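Local coordinates for protein proline iminopeptidase (Streptomyces halstedii, PDB 3WMR) that is an amidohydrolase that probably releases an N-terminal amino acid from its substrate and uses a hydrophobic tunnel to interact with polyketide substrates, at residues F198-R201 and I206-W209; R211-T216 and S292-L297; A163-L168 and E267-T272; E189-A194 and E235-G240; M259-R264 and E301-V306. All coordinates share one frame; numbering follows the deposited sequence.

Interaction 1. Residues F198-R201 and I206-W209; sequences FYDR and IVPW
The side chains of D200 and V207 cross at about a right angle, OD1 of D200 being 3.6 Å from V207 CG2. Beside this pair, the rings of Y199 and W209 approach obliquely, Y199 CD2 to W209 CZ2 being 4.3 Å. With its CG beside the backbone N (chi1 -62°), D200 turns OD1 toward the indole without reaching it, and one water links the two. That water donates to D200 OD1 over 2.9 Å and accepts from W209 NE1 over 2.8 Å; the water lies in the indole plane, at the ring edge. Both segments probably belong to the helical cap that alpha/beta hydrolases of the peptidase S33 family carry over the catalytic core: D200 is near the end of helix 189-202, and the loop leading to helix 211-222 folds back along it, turning through a cis peptide bond before P208. Aspartate suits its place because its carboxylate can take a salt bridge from R196, one turn earlier, and still accept from the water. Tyrosine suits the buried position next to it, offering ring carbons to W209 while its OH bonds to the backbone N of E235. W209 in turn meets F213 edge-to-face, on the helix that follows.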
# COMPACT_ATOMS: atom_id res chain seq x y z
N PHE A 198 -18.86 4.35 -1.02
CA PHE A 198 -17.79 3.84 -1.92
C PHE A 198 -16.89 2.89 -1.14
O PHE A 198 -16.60 1.80 -1.60
CB PHE A 198 -16.96 5.00 -2.54
CG PHE A 198 -15.86 4.54 -3.48
CD1 PHE A 198 -14.63 4.10 -3.00
CD2 PHE A 198 -16.05 4.61 -4.86
CE1 PHE A 198 -13.62 3.72 -3.88
CE2 PHE A 198 -15.05 4.22 -5.74
CZ PHE A 198 -13.83 3.79 -5.24
N TYR A 199 -16.46 3.30 0.06
CA TYR A 199 -15.51 2.50 0.83
C TYR A 199 -16.11 1.14 1.17
O TYR A 199 -15.44 0.12 1.04
CB TYR A 199 -15.05 3.22 2.11
CG TYR A 199 -13.87 4.20 1.94
CD1 TYR A 199 -13.85 5.15 0.93
CD2 TYR A 199 -12.81 4.19 2.84
CE1 TYR A 199 -12.77 6.04 0.78
CE2 TYR A 199 -11.74 5.09 2.72
CZ TYR A 199 -11.73 6.00 1.69
OH TYR A 199 -10.68 6.88 1.60
N ASP A 200 -17.38 1.14 1.57
CA ASP A 200 -18.07 -0.10 1.93
C ASP A 200 -18.11 -1.09 0.77
O ASP A 200 -18.26 -2.28 1.00
CB ASP A 200 -19.51 0.16 2.41
CG ASP A 200 -19.57 1.01 3.67
OD1 ASP A 200 -18.56 1.17 4.37
OD2 ASP A 200 -20.67 1.53 3.97
N ARG A 201 -17.97 -0.63 -0.48
CA ARG A 201 -17.96 -1.57 -1.61
C ARG A 201 -16.57 -1.99 -2.03
O ARG A 201 -16.32 -3.17 -2.34
CB ARG A 201 -18.65 -0.98 -2.83
CG ARG A 201 -20.13 -0.73 -2.67
CD ARG A 201 -20.70 -0.19 -3.97
NE ARG A 201 -22.12 0.15 -3.87
CZ ARG A 201 -22.86 0.54 -4.90
NH1 ARG A 201 -22.33 0.65 -6.11
NH2 ARG A 201 -24.14 0.85 -4.72
N ILE A 206 -15.73 -4.90 5.47
CA ILE A 206 -16.07 -5.21 6.85
C ILE A 206 -16.37 -3.93 7.62
O ILE A 206 -15.51 -3.04 7.72
CB ILE A 206 -14.96 -5.98 7.60
CG1 ILE A 206 -14.57 -7.24 6.83
CG2 ILE A 206 -15.45 -6.37 9.01
CD1 ILE A 206 -13.27 -7.86 7.29
N VAL A 207 -17.60 -3.86 8.15
CA VAL A 207 -18.10 -2.76 8.96
C VAL A 207 -18.84 -3.37 10.16
O VAL A 207 -19.62 -4.30 9.96
CB VAL A 207 -19.08 -1.89 8.15
CG1 VAL A 207 -19.70 -0.80 9.01
CG2 VAL A 207 -18.36 -1.28 6.94
N PRO A 208 -18.58 -2.90 11.41
CA PRO A 208 -17.60 -1.89 11.80
C PRO A 208 -16.21 -2.22 11.25
O PRO A 208 -15.90 -3.38 11.02
CB PRO A 208 -17.60 -1.97 13.33
CG PRO A 208 -18.97 -2.47 13.68
CD PRO A 208 -19.30 -3.44 12.59
N TRP A 209 -15.40 -1.20 11.01
CA TRP A 209 -14.05 -1.45 10.50
C TRP A 209 -13.23 -2.30 11.49
O TRP A 209 -13.36 -2.12 12.72
CB TRP A 209 -13.35 -0.12 10.22
CG TRP A 209 -13.86 0.61 9.00
CD1 TRP A 209 -14.57 0.08 7.96
CD2 TRP A 209 -13.65 1.99 8.67
NE1 TRP A 209 -14.84 1.04 7.03
CE2 TRP A 209 -14.27 2.23 7.43
CE3 TRP A 209 -13.00 3.05 9.31
CZ2 TRP A 209 -14.26 3.47 6.80
CZ3 TRP A 209 -12.99 4.30 8.69
CH2 TRP A 209 -13.63 4.50 7.45
O HOH W 1 -15.70 0.70 4.40

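Interaction 2. Residues R211-T216 and S292-L297; sequences RDFAAT and SHVPHL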
# COMPACT_ATOMS: atom_id res chain seq x y z
N ARG A 211 -10.14 -3.15 13.75
CA ARG A 211 -9.33 -2.20 14.54
C ARG A 211 -8.06 -1.77 13.81
O ARG A 211 -7.66 -0.59 13.83
CB ARG A 211 -8.94 -2.82 15.87
CG ARG A 211 -8.28 -1.84 16.83
CD ARG A 211 -7.13 -2.49 17.58
NE ARG A 211 -5.98 -2.67 16.71
CZ ARG A 211 -4.96 -1.83 16.59
NH1 ARG A 211 -4.90 -0.71 17.31
NH2 ARG A 211 -3.97 -2.13 15.74
N ASP A 212 -7.39 -2.74 13.19
CA ASP A 212 -6.18 -2.45 12.44
C ASP A 212 -6.44 -1.43 11.33
O ASP A 212 -5.61 -0.55 11.10
CB ASP A 212 -5.56 -3.74 11.89
CG ASP A 212 -4.98 -4.63 12.98
OD1 ASP A 212 -4.70 -4.12 14.09
OD2 ASP A 212 -4.81 -5.84 12.73
N PHE A 213 -7.58 -1.55 10.65
CA PHE A 213 -7.96 -0.60 9.59
C PHE A 213 -8.25 0.78 10.21
O PHE A 213 -7.72 1.81 9.76
CB PHE A 213 -9.15 -1.13 8.77
CG PHE A 213 -9.51 -0.26 7.58
CD1 PHE A 213 -8.89 -0.44 6.34
CD2 PHE A 213 -10.44 0.77 7.70
CE1 PHE A 213 -9.19 0.38 5.26
CE2 PHE A 213 -10.75 1.58 6.62
CZ PHE A 213 -10.12 1.39 5.39
N ALA A 214 -9.05 0.79 11.28
CA ALA A 214 -9.36 2.02 11.99
C ALA A 214 -8.10 2.68 12.55
O ALA A 214 -7.92 3.91 12.46
CB ALA A 214 -10.36 1.74 13.11
N ALA A 215 -7.20 1.86 13.10
CA ALA A 215 -5.95 2.38 13.65
C ALA A 215 -5.23 3.24 12.61
O ALA A 215 -4.86 4.39 12.89
CB ALA A 215 -5.06 1.26 14.14
N THR A 216 -5.04 2.70 11.41
CA THR A 216 -4.35 3.45 10.36
C THR A 216 -5.15 4.70 9.93
O THR A 216 -4.57 5.79 9.77
CB THR A 216 -4.01 2.54 9.15
OG1 THR A 216 -2.79 1.82 9.43
CG2 THR A 216 -3.78 3.34 7.89
N SER A 292 -12.19 -6.69 -1.32
CA SER A 292 -11.94 -5.46 -2.07
C SER A 292 -10.48 -5.07 -1.89
O SER A 292 -9.59 -5.73 -2.41
CB SER A 292 -12.91 -4.35 -1.65
OG SER A 292 -12.76 -4.02 -0.27
N HIS A 293 -10.23 -3.99 -1.15
CA HIS A 293 -8.90 -3.40 -1.08
C HIS A 293 -8.03 -3.98 0.03
O HIS A 293 -6.81 -3.79 0.03
CB HIS A 293 -9.03 -1.88 -0.90
CG HIS A 293 -7.82 -1.11 -1.30
ND1 HIS A 293 -7.36 -1.07 -2.59
CD2 HIS A 293 -7.00 -0.32 -0.58
CE1 HIS A 293 -6.29 -0.30 -2.66
NE2 HIS A 293 -6.05 0.16 -1.45
N VAL A 294 -8.65 -4.69 0.99
CA VAL A 294 -7.89 -5.24 2.10
C VAL A 294 -8.16 -6.73 2.32
O VAL A 294 -8.65 -7.12 3.38
CB VAL A 294 -8.14 -4.45 3.41
CG1 VAL A 294 -7.50 -3.07 3.32
CG2 VAL A 294 -9.63 -4.32 3.72
N PRO A 295 -7.80 -7.57 1.32
CA PRO A 295 -8.04 -9.02 1.37
C PRO A 295 -7.40 -9.76 2.57
O PRO A 295 -7.91 -10.80 3.02
CB PRO A 295 -7.47 -9.53 0.05
CG PRO A 295 -6.54 -8.47 -0.44
CD PRO A 295 -7.08 -7.17 0.09
N HIS A 296 -6.30 -9.22 3.08
CA HIS A 296 -5.67 -9.75 4.26
C HIS A 296 -6.57 -9.66 5.51
O HIS A 296 -6.27 -10.29 6.50
CB HIS A 296 -4.33 -9.06 4.52
CG HIS A 296 -4.44 -7.60 4.78
ND1 HIS A 296 -4.63 -6.67 3.77
CD2 HIS A 296 -4.36 -6.89 5.93
CE1 HIS A 296 -4.68 -5.46 4.29
NE2 HIS A 296 -4.51 -5.57 5.60
N LEU A 297 -7.62 -8.83 5.45
CA LEU A 297 -8.61 -8.66 6.52
C LEU A 297 -9.92 -9.31 6.13
O LEU A 297 -10.58 -9.96 6.94
CB LEU A 297 -8.82 -7.17 6.81
CG LEU A 297 -7.70 -6.50 7.61
CD1 LEU A 297 -7.89 -5.00 7.65
CD2 LEU A 297 -7.63 -7.07 9.02
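F213 and L297 bring the two backbones nearest to each other, their CA atoms 8.6 Å apart, where the opening turn of helix 211-222 faces the short helix 295-298. V294 is the N-cap of that short helix, its O accepting from L297 N at 2.9 Å, and P295 follows in the first turn, where a proline costs no backbone bond. Side chains alone make the contact. A chi1 of -175° sends the ring of F213 away from its own backbone N and out from the helix, so that CD1 lies 4.2 Å from V294 CG1, in an oblique approach. Nearer the backbone, F213 CB is 4.2 Å from L297 CD1. A phenylalanine suits this buried place because its ring reaches V294 while its CB packs on L297. Next to F213 in the chain, R211 NH2 bonds to D212 OD1 at 2.7 Å, nearly along the C-O axis of the carboxylate and 12° from the guanidinium plane, a salt bridge between chain neighbours. The loop before V294 holds H293, the predicted catalytic histidine, whose ND1 bonds to D266. Around the contact, T216 OG1 bonds to T59 and Y62, H296 NE2 reaches the O of Y62, and P295 packs on L261 of strand 258-263, so that cap helix, histidine loop and central sheet come together here.

Interaction 3. Residues A163-L168 and E267-T272; sequences ARLRAL and EATPAT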
# COMPACT_ATOMS: atom_id res chain seq x y z
N ALA A 163 -14.08 7.07 -11.65
CA ALA A 163 -15.24 7.64 -12.31
C ALA A 163 -16.22 6.54 -12.72
O ALA A 163 -17.43 6.69 -12.59
CB ALA A 163 -14.82 8.47 -13.53
N ARG A 164 -15.69 5.42 -13.19
CA ARG A 164 -16.53 4.29 -13.57
C ARG A 164 -17.28 3.73 -12.36
O ARG A 164 -18.51 3.57 -12.37
CB ARG A 164 -15.69 3.21 -14.25
CG ARG A 164 -16.50 2.19 -15.01
CD ARG A 164 -15.62 1.16 -15.72
NE ARG A 164 -14.78 0.42 -14.77
CZ ARG A 164 -15.21 -0.54 -13.94
NH1 ARG A 164 -16.49 -0.89 -13.91
NH2 ARG A 164 -14.35 -1.13 -13.13
N LEU A 165 -16.54 3.48 -11.29
CA LEU A 165 -17.13 2.92 -10.05
C LEU A 165 -18.12 3.88 -9.40
O LEU A 165 -19.16 3.46 -8.87
CB LEU A 165 -16.03 2.58 -9.05
CG LEU A 165 -15.03 1.51 -9.49
CD1 LEU A 165 -14.00 1.32 -8.39
CD2 LEU A 165 -15.73 0.20 -9.83
N ARG A 166 -17.78 5.17 -9.45
CA ARG A 166 -18.61 6.21 -8.86
C ARG A 166 -19.95 6.33 -9.59
O ARG A 166 -20.98 6.54 -8.95
CB ARG A 166 -17.89 7.56 -8.82
CG ARG A 166 -16.82 7.68 -7.73
CD ARG A 166 -15.90 8.89 -8.00
NE ARG A 166 -16.66 10.15 -8.03
CZ ARG A 166 -16.37 11.26 -7.36
NH1 ARG A 166 -15.28 11.33 -6.61
NH2 ARG A 166 -17.15 12.32 -7.46
N ALA A 167 -19.93 6.19 -10.92
CA ALA A 167 -21.15 6.12 -11.73
C ALA A 167 -22.09 4.94 -11.38
O ALA A 167 -23.24 4.93 -11.81
CB ALA A 167 -20.80 6.07 -13.22
N LEU A 168 -21.59 3.94 -10.66
CA LEU A 168 -22.42 2.80 -10.20
C LEU A 168 -22.99 3.02 -8.80
O LEU A 168 -23.76 2.19 -8.30
CB LEU A 168 -21.62 1.49 -10.25
CG LEU A 168 -21.17 1.06 -11.65
CD1 LEU A 168 -20.11 -0.02 -11.56
CD2 LEU A 168 -22.35 0.59 -12.49
N GLU A 267 -11.18 -1.35 -5.48
CA GLU A 267 -10.95 -0.08 -6.21
C GLU A 267 -9.75 -0.18 -7.16
O GLU A 267 -9.71 0.50 -8.21
CB GLU A 267 -10.75 1.08 -5.23
CG GLU A 267 -9.77 0.83 -4.09
CD GLU A 267 -9.52 2.05 -3.25
OE1 GLU A 267 -10.30 3.02 -3.35
OE2 GLU A 267 -8.54 2.04 -2.49
N ALA A 268 -8.76 -1.01 -6.80
CA ALA A 268 -7.68 -1.37 -7.70
C ALA A 268 -8.22 -2.43 -8.66
O ALA A 268 -8.07 -3.64 -8.42
CB ALA A 268 -6.47 -1.87 -6.92
N THR A 269 -8.89 -1.96 -9.70
CA THR A 269 -9.67 -2.82 -10.58
C THR A 269 -8.77 -3.59 -11.52
O THR A 269 -7.59 -3.23 -11.66
CB THR A 269 -10.65 -2.04 -11.48
OG1 THR A 269 -9.91 -1.12 -12.31
CG2 THR A 269 -11.71 -1.29 -10.65
N PRO A 270 -9.31 -4.65 -12.17
CA PRO A 270 -8.55 -5.37 -13.18
C PRO A 270 -7.90 -4.45 -14.21
O PRO A 270 -6.76 -4.68 -14.61
CB PRO A 270 -9.59 -6.27 -13.81
CG PRO A 270 -10.45 -6.64 -12.64
CD PRO A 270 -10.55 -5.38 -11.82
N ALA A 271 -8.60 -3.39 -14.61
CA ALA A 271 -8.03 -2.39 -15.52
C ALA A 271 -6.81 -1.65 -14.96
O ALA A 271 -5.89 -1.31 -15.72
CB ALA A 271 -9.10 -1.39 -15.95
N THR A 272 -6.80 -1.37 -13.67
CA THR A 272 -5.70 -0.59 -13.06
C THR A 272 -4.42 -1.42 -12.98
O THR A 272 -3.33 -0.88 -13.05
CB THR A 272 -6.00 -0.07 -11.63
OG1 THR A 272 -6.18 -1.17 -10.74
CG2 THR A 272 -7.22 0.82 -11.61
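L165 and E267 mark the closest backbone approach, CA to CA 7.9 Å, between helix 155-166 and the bend that leads into helix 270-279. This joins the cap side of the alpha/beta hydrolase fold to the loop just after D266, the predicted catalytic acid. In that bend A268 centres an inverse gamma turn and T269 is the N-cap. L165 and T269 reach toward each other tip to tip, L165 CD1 standing 4.1 Å from T269 CG2, and the same CD1 touches the backbone of E267 at its CA, 4.0 Å away. R164 comes from the neighbouring position: its chain bends at chi3 (60°) and carries NH2 to 3.6 Å from T269 CG2, the methyl lying at the guanidinium edge, near its plane. Threonine suits the site because its two branches do different work. With chi1 at 61°, CG2 faces helix 155-166, while OG1 accepts a weak capping bond from T272 N (3.4 Å). T272 answers with OG1 donating to T269 O over 2.7 Å, in the carbonyl plane on a lone pair. The polar ends converge on E161, whose OE1 takes both R164 NH2, as a salt bridge, and T269 OG1. The chemistry thus divides: the leucine and the threonine methyl meet on the buried side, while one carboxylate, its charge probably offset by R164, links that arginine to T269 and is likely to limit how far either could turn.

Interaction 4. Residues E189-A194 and E235-G240; sequences EEYFHA and EFHVIG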
# COMPACT_ATOMS: atom_id res chain seq x y z
N GLU A 189 -19.60 16.04 7.36
CA GLU A 189 -20.24 14.78 7.73
C GLU A 189 -20.92 14.12 6.54
O GLU A 189 -20.82 12.91 6.33
CB GLU A 189 -21.31 15.05 8.82
CG GLU A 189 -21.93 13.79 9.40
CD GLU A 189 -21.06 13.14 10.46
OE1 GLU A 189 -19.83 13.37 10.42
OE2 GLU A 189 -21.60 12.42 11.32
N GLU A 190 -21.63 14.94 5.79
CA GLU A 190 -22.40 14.49 4.65
C GLU A 190 -21.52 13.92 3.51
O GLU A 190 -21.88 12.95 2.86
CB GLU A 190 -23.23 15.65 4.14
CG GLU A 190 -24.26 15.25 3.11
CD GLU A 190 -25.08 16.44 2.69
OE1 GLU A 190 -24.58 17.28 1.89
OE2 GLU A 190 -26.23 16.52 3.16
N TYR A 191 -20.37 14.54 3.25
CA TYR A 191 -19.44 13.96 2.27
C TYR A 191 -18.94 12.60 2.76
O TYR A 191 -18.85 11.64 1.99
CB TYR A 191 -18.26 14.86 2.04
CG TYR A 191 -17.33 14.34 0.97
CD1 TYR A 191 -17.70 14.38 -0.37
CD2 TYR A 191 -16.11 13.79 1.30
CE1 TYR A 191 -16.85 13.90 -1.36
CE2 TYR A 191 -15.25 13.30 0.32
CZ TYR A 191 -15.63 13.37 -1.01
OH TYR A 191 -14.79 12.90 -2.00
N PHE A 192 -18.62 12.54 4.05
CA PHE A 192 -18.07 11.34 4.66
C PHE A 192 -18.98 10.12 4.51
O PHE A 192 -18.50 9.03 4.25
CB PHE A 192 -17.75 11.56 6.14
CG PHE A 192 -16.91 10.47 6.74
CD1 PHE A 192 -17.49 9.27 7.13
CD2 PHE A 192 -15.54 10.62 6.85
CE1 PHE A 192 -16.72 8.25 7.65
CE2 PHE A 192 -14.77 9.60 7.37
CZ PHE A 192 -15.36 8.41 7.77
N HIS A 193 -20.28 10.30 4.67
CA HIS A 193 -21.20 9.18 4.52
C HIS A 193 -21.43 8.79 3.05
O HIS A 193 -21.67 7.61 2.76
CB HIS A 193 -22.48 9.43 5.32
CG HIS A 193 -22.23 9.40 6.80
ND1 HIS A 193 -21.88 8.25 7.47
CD2 HIS A 193 -22.19 10.40 7.72
CE1 HIS A 193 -21.68 8.52 8.74
NE2 HIS A 193 -21.86 9.82 8.92
N ALA A 194 -21.32 9.74 2.12
CA ALA A 194 -21.29 9.42 0.69
C ALA A 194 -20.00 8.66 0.32
O ALA A 194 -20.05 7.66 -0.38
CB ALA A 194 -21.42 10.69 -0.14
N GLU A 235 -9.33 7.85 -0.82
CA GLU A 235 -8.88 6.85 -1.80
C GLU A 235 -9.17 7.17 -3.27
O GLU A 235 -8.34 6.88 -4.13
CB GLU A 235 -9.51 5.50 -1.46
CG GLU A 235 -8.90 4.83 -0.24
CD GLU A 235 -7.45 4.51 -0.50
OE1 GLU A 235 -7.22 3.63 -1.36
OE2 GLU A 235 -6.58 5.16 0.11
N PHE A 236 -10.34 7.73 -3.54
CA PHE A 236 -10.79 7.96 -4.92
C PHE A 236 -10.62 9.41 -5.42
O PHE A 236 -10.43 9.63 -6.63
CB PHE A 236 -12.24 7.48 -5.13
CG PHE A 236 -13.24 8.08 -4.16
CD1 PHE A 236 -13.70 7.34 -3.07
CD2 PHE A 236 -13.75 9.35 -4.35
CE1 PHE A 236 -14.64 7.87 -2.19
CE2 PHE A 236 -14.69 9.89 -3.47
CZ PHE A 236 -15.13 9.15 -2.40
N HIS A 237 -10.67 10.38 -4.51
CA HIS A 237 -10.52 11.81 -4.88
C HIS A 237 -9.03 12.13 -4.85
O HIS A 237 -8.52 12.77 -3.92
CB HIS A 237 -11.33 12.73 -3.94
CG HIS A 237 -11.48 14.14 -4.44
ND1 HIS A 237 -11.81 14.45 -5.74
CD2 HIS A 237 -11.38 15.33 -3.79
CE1 HIS A 237 -11.90 15.77 -5.87
NE2 HIS A 237 -11.64 16.32 -4.70
N VAL A 238 -8.33 11.65 -5.88
CA VAL A 238 -6.88 11.81 -5.95
C VAL A 238 -6.56 13.14 -6.63
O VAL A 238 -6.57 13.23 -7.87
CB VAL A 238 -6.22 10.66 -6.73
CG1 VAL A 238 -4.71 10.91 -6.91
CG2 VAL A 238 -6.46 9.35 -6.04
N ILE A 239 -6.28 14.15 -5.82
CA ILE A 239 -5.95 15.48 -6.32
C ILE A 239 -4.57 15.96 -5.85
O ILE A 239 -4.20 17.11 -6.09
CB ILE A 239 -7.04 16.52 -5.90
CG1 ILE A 239 -7.14 16.64 -4.38
CG2 ILE A 239 -8.38 16.15 -6.50
CD1 ILE A 239 -8.00 17.80 -3.91
N GLY A 240 -3.82 15.08 -5.18
CA GLY A 240 -2.51 15.42 -4.67
C GLY A 240 -1.48 15.30 -5.78
O GLY A 240 -1.85 15.09 -6.93
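Y191 holds CG anti to its backbone N (chi1 -176°), while F236 takes the less common setting with CG between its N and carbonyl carbon (chi1 55°); the two side chains therefore come at each other from opposite directions across backbones whose nearest CA atoms, Y191 and H237, are 11.6 Å apart. The phenol oxygen does the touching. Y191 OH lies 3.4 Å from F236 CE2, meeting the ring obliquely, and the same oxygen is 4.0 Å from H237 CB. Tyrosine suits this buried place because its length bridges the distance and its OH hydrogen-bonds to E181 and N234. N234 also steadies the loop, its OD1 accepting from the backbone N of both F236 and H237. H237 centres an inverse gamma turn, closed by a weak bond from V238 N to F236 O (3.0 Å), and I239 CG2 lies over one face of its ring, toward the rim. F236, wholly apolar, meets the ring of F198 on the far part of helix 189-202. Both segments probably belong to the helical cap that alpha/beta hydrolases of this family carry over the core; the loop continues directly to T241, which helps line the pocket occupied by a polyether molecule.

Interaction 5. Residues M259-R264 and E301-V306; sequences MVLIGR and ERFHEV
M259 and L261 of strand 258-263, next to the edge strand of the central sheet, pack on V306 and F303 of helix 300-312 in a buried, purely apolar strand-on-helix contact within the alpha/beta core. The two run antiparallel, their short axes at 173° and 11.3 Å apart at closest. Along the strand, M259 and L261 point to this face while V260 and I262 serve the other, against helix 270-279. With chi1 near 180° (-172°) L261 extends toward the helix and spreads its two methyls over two partners: CD1 meets V306 CG1 tip to tip at 3.6 Å, and CD2 reaches the edge of the F303 ring, 4.0 Å from CD1 of that residue, the side chains crossing at about a right angle. M259 crosses V306 obliquely, its SD 3.9 Å from V306 CG1. An alanine in place of L261 is likely to open a gap, leaving the F303 edge without its partner on the strand and V306 with M259 alone. Outside this core, V306 CG2 lies over one face of the R302 guanidinium, toward its rim, and R302 NH1 makes a salt bridge to E305 OE1 at 3.2 Å. Just beyond the strand lies D266, predicted to be catalytic, whose OD2 accepts from G263 N. A strand of the central sheet covered by helices on both faces, with the acid on the loop after it, is characteristic of the alpha/beta hydrolase fold.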
# COMPACT_ATOMS: atom_id res chain seq x y z
N MET A 259 3.95 -11.02 -8.16
CA MET A 259 2.55 -11.45 -8.04
C MET A 259 1.64 -10.23 -7.92
O MET A 259 1.88 -9.35 -7.08
CB MET A 259 2.32 -12.38 -6.83
CG MET A 259 0.86 -12.82 -6.71
SD MET A 259 0.49 -14.14 -5.52
CE MET A 259 1.28 -13.46 -4.07
N VAL A 260 0.60 -10.18 -8.77
CA VAL A 260 -0.45 -9.18 -8.66
C VAL A 260 -1.61 -9.81 -7.90
O VAL A 260 -2.10 -10.86 -8.31
CB VAL A 260 -0.96 -8.71 -10.03
CG1 VAL A 260 -2.12 -7.74 -9.88
CG2 VAL A 260 0.18 -8.08 -10.83
N LEU A 261 -2.01 -9.18 -6.80
CA LEU A 261 -3.07 -9.70 -5.94
C LEU A 261 -4.03 -8.56 -5.69
O LEU A 261 -3.65 -7.53 -5.13
CB LEU A 261 -2.49 -10.20 -4.62
CG LEU A 261 -3.46 -10.95 -3.68
CD1 LEU A 261 -2.68 -12.00 -2.89
CD2 LEU A 261 -4.21 -10.04 -2.73
N ILE A 262 -5.28 -8.75 -6.12
CA ILE A 262 -6.33 -7.77 -5.90
C ILE A 262 -7.56 -8.49 -5.40
O ILE A 262 -7.65 -9.74 -5.45
CB ILE A 262 -6.66 -6.96 -7.18
CG1 ILE A 262 -7.14 -7.91 -8.30
CG2 ILE A 262 -5.46 -6.16 -7.68
CD1 ILE A 262 -7.71 -7.20 -9.50
N GLY A 263 -8.50 -7.71 -4.87
CA GLY A 263 -9.84 -8.24 -4.56
C GLY A 263 -10.74 -8.10 -5.77
O GLY A 263 -10.55 -7.20 -6.58
N ARG A 264 -11.74 -8.98 -5.90
CA ARG A 264 -12.71 -8.90 -7.00
C ARG A 264 -13.42 -7.54 -6.99
O ARG A 264 -13.64 -6.93 -8.04
CB ARG A 264 -13.72 -10.06 -6.91
CG ARG A 264 -14.84 -10.08 -7.98
CD ARG A 264 -14.31 -9.99 -9.42
NE ARG A 264 -13.75 -11.25 -9.93
CZ ARG A 264 -12.85 -11.37 -10.92
NH1 ARG A 264 -12.34 -10.29 -11.54
NH2 ARG A 264 -12.43 -12.57 -11.28
N GLU A 301 -7.76 -16.02 5.78
CA GLU A 301 -7.16 -17.34 5.54
C GLU A 301 -6.75 -17.52 4.09
O GLU A 301 -5.66 -18.01 3.81
CB GLU A 301 -8.12 -18.45 5.96
CG GLU A 301 -8.43 -18.40 7.45
CD GLU A 301 -9.80 -18.96 7.79
OE1 GLU A 301 -9.89 -19.66 8.82
OE2 GLU A 301 -10.77 -18.70 7.04
N ARG A 302 -7.62 -17.14 3.16
CA ARG A 302 -7.32 -17.29 1.73
C ARG A 302 -6.13 -16.41 1.28
O ARG A 302 -5.31 -16.84 0.47
CB ARG A 302 -8.57 -16.99 0.89
CG ARG A 302 -8.41 -17.17 -0.61
CD ARG A 302 -7.97 -18.58 -0.97
NE ARG A 302 -7.47 -18.68 -2.34
CZ ARG A 302 -6.71 -19.68 -2.80
NH1 ARG A 302 -6.34 -20.68 -2.00
NH2 ARG A 302 -6.31 -19.68 -4.06
N PHE A 303 -6.05 -15.20 1.82
CA PHE A 303 -4.92 -14.33 1.57
C PHE A 303 -3.61 -14.97 2.07
O PHE A 303 -2.59 -14.99 1.35
CB PHE A 303 -5.14 -12.97 2.23
CG PHE A 303 -3.96 -12.06 2.12
CD1 PHE A 303 -3.85 -11.17 1.07
CD2 PHE A 303 -2.95 -12.12 3.06
CE1 PHE A 303 -2.75 -10.34 0.96
CE2 PHE A 303 -1.86 -11.29 2.97
CZ PHE A 303 -1.76 -10.40 1.91
N HIS A 304 -3.65 -15.48 3.29
CA HIS A 304 -2.52 -16.20 3.88
C HIS A 304 -2.08 -17.36 2.99
O HIS A 304 -0.91 -17.47 2.67
CB HIS A 304 -2.89 -16.72 5.27
CG HIS A 304 -1.83 -17.56 5.90
ND1 HIS A 304 -0.89 -17.05 6.77
CD2 HIS A 304 -1.56 -18.88 5.78
CE1 HIS A 304 -0.09 -18.02 7.17
NE2 HIS A 304 -0.47 -19.14 6.58
N GLU A 305 -3.02 -18.24 2.61
CA GLU A 305 -2.73 -19.36 1.71
C GLU A 305 -2.07 -18.90 0.40
O GLU A 305 -1.12 -19.52 -0.08
CB GLU A 305 -3.99 -20.15 1.38
CG GLU A 305 -4.54 -21.00 2.52
CD GLU A 305 -5.92 -21.60 2.22
OE1 GLU A 305 -6.49 -21.31 1.15
OE2 GLU A 305 -6.43 -22.36 3.08
N VAL A 306 -2.60 -17.83 -0.18
CA VAL A 306 -2.09 -17.35 -1.47
C VAL A 306 -0.67 -16.85 -1.31
O VAL A 306 0.21 -17.23 -2.07
CB VAL A 306 -3.00 -16.27 -2.07
CG1 VAL A 306 -2.33 -15.58 -3.26
CG2 VAL A 306 -4.32 -16.88 -2.51

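In the fold
From the N terminus, interaction 3 opens first, at helix 155-166, and closes at 267-272, a loop of about a hundred residues that includes helices 171-183 to 225-230, probably much of the cap. Nested in it is interaction 4, from helix 189-202 to the loop 235-240, and nested in that is the short loop of interaction 1. Interaction 2 opens just after interaction 1 closes and crosses interactions 3 and 4, reaching forward to the histidine loop at 292-297. Interaction 5 opens last, at strand 258-263, and crosses both 2 and 3 before closing on helix 300-312. Interactions 1 and 4 join parts of the cap, 2 and 3 tie cap to catalytic loops, and 5 joins sheet to helix.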